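Local structure of regulatory protein RecX (Lactobacillus reuteri, 3D5L) at residues Ala4-Ile9 with Tyr18-Asp23. The protein probably modulates the activity of the recombinase RecA and belongs to the RecX family of regulatory proteins. Residues are numbered along the deposited sequence; the frame is centred on the assembly and turned at random.
Sequences AKISKI and YNIYLD
Lys-8 lies alongside Tyr-21 and covers one face of its ring. Lys-8 CB is 4.1 Å from Tyr-21 CB. CG stands anti to the backbone N (chi1 -175°) and carries the chain out over the ring. Lys-8 CD sits above the rim, 3.9 Å from Tyr-21 CD2, as a CH-pi contact. A bend at chi3 (-69°) then brings the chain end over the ring. Lys-8 NZ is 4.6 Å from the centroid of the Tyr-21 ring, a cation-pi pair.

The strands 4-11 and 17-22 form an antiparallel hairpin with a classic beta bulge: Ser-7 and Lys-8 both face Tyr-21. Ser-7 N donates to Tyr-21 O (2.7 Å), and Tyr-21 N donates to Lys-8 O (3.0 Å). Near the strand end, Asp-23 N bonds Lys-5 O at 2.8 Å. Ser-7 OG bonds Gly-24 N.

The other face is apolar. Ile-6 CG1 meets Leu-22 CD2 at 3.5 Å and Ile-20 CG2 at 3.9 Å. Without the CG1 branch of Ile-6, as with an alanine here, Leu-22 CD2 and Ile-20 CG2 would probably face a gap. The buried Ile-6 and Ile-20 are likely to keep water from this face, while the exposed Lys-8 can probably stay hydrated as its chain shields the Tyr-21 ring.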
ATOM      1  N   ALA A   4      37.872  19.888   2.786  1.00 32.63           N
ATOM      2  CA  ALA A   4      37.025  20.922   2.203  1.00 32.79           C
ATOM      3  C   ALA A   4      36.185  21.548   3.316  1.00 31.97           C
ATOM      4  O   ALA A   4      35.880  20.889   4.304  1.00 31.25           O
ATOM      5  CB  ALA A   4      36.120  20.322   1.136  1.00 31.17           C
ATOM      6  N   LYS A   5      35.819  22.817   3.153  1.00 31.44           N
ATOM      7  CA  LYS A   5      35.018  23.519   4.151  1.00 32.46           C
ATOM      8  C   LYS A   5      33.834  24.215   3.479  1.00 31.51           C
ATOM      9  O   LYS A   5      33.987  24.860   2.443  1.00 31.39           O
ATOM     10  CB  LYS A   5      35.884  24.551   4.880  1.00 33.92           C
ATOM     11  CG  LYS A   5      35.602  24.692   6.373  1.00 38.07           C
ATOM     12  CD  LYS A   5      36.650  25.597   7.032  1.00 40.17           C
ATOM     13  CE  LYS A   5      36.613  25.537   8.564  1.00 42.17           C
ATOM     14  NZ  LYS A   5      35.507  26.321   9.199  1.00 42.35           N
ATOM     15  N   ILE A   6      32.654  24.082   4.072  1.00 31.07           N
ATOM     16  CA  ILE A   6      31.447  24.696   3.526  1.00 29.67           C
ATOM     17  C   ILE A   6      31.464  26.218   3.672  1.00 30.06           C
ATOM     18  O   ILE A   6      31.437  26.742   4.789  1.00 30.08           O
ATOM     19  CB  ILE A   6      30.192  24.130   4.218  1.00 27.39           C
ATOM     20  CG1 ILE A   6      30.083  22.631   3.925  1.00 26.13           C
ATOM     21  CG2 ILE A   6      28.951  24.867   3.743  1.00 23.75           C
ATOM     22  CD1 ILE A   6      28.957  21.934   4.660  1.00 26.04           C
ATOM     23  N   SER A   7      31.492  26.919   2.539  1.00 29.12           N
ATOM     24  CA  SER A   7      31.523  28.382   2.541  1.00 29.65           C
ATOM     25  C   SER A   7      30.133  29.013   2.439  1.00 29.64           C
ATOM     26  O   SER A   7      29.967  30.209   2.677  1.00 30.96           O
ATOM     27  CB  SER A   7      32.387  28.899   1.385  1.00 29.81           C
ATOM     28  OG  SER A   7      31.729  28.757   0.133  1.00 27.60           O
ATOM     29  N   LYS A   8      29.135  28.218   2.082  1.00 28.55           N
ATOM     30  CA  LYS A   8      27.789  28.746   1.958  1.00 27.45           C
ATOM     31  C   LYS A   8      26.764  27.634   1.773  1.00 26.18           C
ATOM     32  O   LYS A   8      27.070  26.558   1.272  1.00 24.90           O
ATOM     33  CB  LYS A   8      27.714  29.708   0.765  1.00 29.48           C
ATOM     34  CG  LYS A   8      26.376  30.401   0.609  1.00 28.40           C
ATOM     35  CD  LYS A   8      26.116  30.789  -0.840  1.00 33.06           C
ATOM     36  CE  LYS A   8      27.028  31.903  -1.331  1.00 33.76           C
ATOM     37  NZ  LYS A   8      26.732  32.274  -2.761  1.00 33.27           N
ATOM     38  N   ILE A   9      25.539  27.915   2.188  1.00 25.85           N
ATOM     39  CA  ILE A   9      24.439  26.975   2.056  1.00 24.41           C
ATOM     40  C   ILE A   9      23.269  27.819   1.594  1.00 24.15           C
ATOM     41  O   ILE A   9      22.824  28.713   2.304  1.00 24.22           O
ATOM     42  CB  ILE A   9      24.105  26.315   3.398  1.00 23.27           C
ATOM     43  CG1 ILE A   9      25.315  25.515   3.891  1.00 24.19           C
ATOM     44  CG2 ILE A   9      22.888  25.422   3.247  1.00 22.68           C
ATOM     45  CD1 ILE A   9      25.121  24.872   5.254  1.00 23.52           C
ATOM     46  N   TYR A  18      18.873  21.985  -0.506  1.00 20.94           N
ATOM     47  CA  TYR A  18      19.868  23.049  -0.374  1.00 20.76           C
ATOM     48  C   TYR A  18      21.084  22.846  -1.259  1.00 20.77           C
ATOM     49  O   TYR A  18      21.454  21.717  -1.577  1.00 21.05           O
ATOM     50  CB  TYR A  18      20.342  23.145   1.071  1.00 19.94           C
ATOM     51  CG  TYR A  18      19.233  23.441   2.049  1.00 23.70           C
ATOM     52  CD1 TYR A  18      18.920  24.760   2.404  1.00 23.40           C
ATOM     53  CD2 TYR A  18      18.464  22.406   2.590  1.00 21.84           C
ATOM     54  CE1 TYR A  18      17.871  25.037   3.276  1.00 24.51           C
ATOM     55  CE2 TYR A  18      17.413  22.671   3.457  1.00 24.87           C
ATOM     56  CZ  TYR A  18      17.119  23.987   3.801  1.00 25.48           C
ATOM     57  OH  TYR A  18      16.092  24.244   4.690  1.00 28.18           O
ATOM     58  N   ASN A  19      21.700  23.954  -1.652  1.00 20.41           N
ATOM     59  CA  ASN A  19      22.906  23.913  -2.460  1.00 20.91           C
ATOM     60  C   ASN A  19      24.073  24.172  -1.515  1.00 20.94           C
ATOM     61  O   ASN A  19      24.059  25.148  -0.763  1.00 18.67           O
ATOM     62  CB  ASN A  19      22.878  24.988  -3.557  1.00 21.16           C
ATOM     63  CG  ASN A  19      21.790  24.746  -4.584  1.00 22.96           C
ATOM     64  OD1 ASN A  19      21.572  23.616  -5.014  1.00 23.02           O
ATOM     65  ND2 ASN A  19      21.110  25.815  -4.996  1.00 23.12           N
ATOM     66  N   ILE A  20      25.071  23.290  -1.548  1.00 22.19           N
ATOM     67  CA  ILE A  20      26.246  23.418  -0.689  1.00 22.31           C
ATOM     68  C   ILE A  20      27.487  23.839  -1.470  1.00 22.96           C
ATOM     69  O   ILE A  20      27.835  23.240  -2.488  1.00 22.41           O
ATOM     70  CB  ILE A  20      26.548  22.096   0.058  1.00 21.95           C
ATOM     71  CG1 ILE A  20      25.536  21.889   1.189  1.00 23.28           C
ATOM     72  CG2 ILE A  20      27.945  22.132   0.659  1.00 20.38           C
ATOM     73  CD1 ILE A  20      24.107  21.832   0.736  1.00 24.70           C
ATOM     74  N   TYR A  21      28.145  24.884  -0.978  1.00 24.47           N
ATOM     75  CA  TYR A  21      29.355  25.416  -1.591  1.00 25.29           C
ATOM     76  C   TYR A  21      30.559  25.110  -0.715  1.00 26.47           C
ATOM     77  O   TYR A  21      30.565  25.416   0.476  1.00 26.53           O
ATOM     78  CB  TYR A  21      29.244  26.932  -1.760  1.00 24.49           C
ATOM     79  CG  TYR A  21      28.184  27.372  -2.740  1.00 24.17           C
ATOM     80  CD1 TYR A  21      28.529  27.898  -3.984  1.00 25.43           C
ATOM     81  CD2 TYR A  21      26.831  27.251  -2.429  1.00 24.69           C
ATOM     82  CE1 TYR A  21      27.542  28.296  -4.899  1.00 25.04           C
ATOM     83  CE2 TYR A  21      25.845  27.639  -3.326  1.00 22.57           C
ATOM     84  CZ  TYR A  21      26.205  28.157  -4.556  1.00 24.69           C
ATOM     85  OH  TYR A  21      25.214  28.515  -5.444  1.00 27.48           O
ATOM     86  N   LEU A  22      31.578  24.506  -1.309  1.00 27.75           N
ATOM     87  CA  LEU A  22      32.790  24.187  -0.575  1.00 30.58           C
ATOM     88  C   LEU A  22      33.900  25.123  -1.026  1.00 31.64           C
ATOM     89  O   LEU A  22      34.235  25.181  -2.213  1.00 32.42           O
ATOM     90  CB  LEU A  22      33.195  22.730  -0.813  1.00 30.35           C
ATOM     91  CG  LEU A  22      32.240  21.707  -0.195  1.00 31.16           C
ATOM     92  CD1 LEU A  22      32.602  20.300  -0.648  1.00 32.17           C
ATOM     93  CD2 LEU A  22      32.300  21.821   1.314  1.00 31.29           C
ATOM     94  N   ASP A  23      34.442  25.885  -0.082  1.00 32.36           N
ATOM     95  CA  ASP A  23      35.531  26.812  -0.383  1.00 33.91           C
ATOM     96  C   ASP A  23      35.176  27.790  -1.498  1.00 34.11           C
ATOM     97  O   ASP A  23      35.968  28.011  -2.420  1.00 34.37           O
ATOM     98  CB  ASP A  23      36.783  26.016  -0.760  1.00 34.49           C
ATOM     99  CG  ASP A  23      37.203  25.048   0.332  1.00 35.32           C
ATOM    100  OD1 ASP A  23      37.619  25.513   1.422  1.00 33.11           O
ATOM    101  OD2 ASP A  23      37.114  23.821   0.099  1.00 37.10           O
TER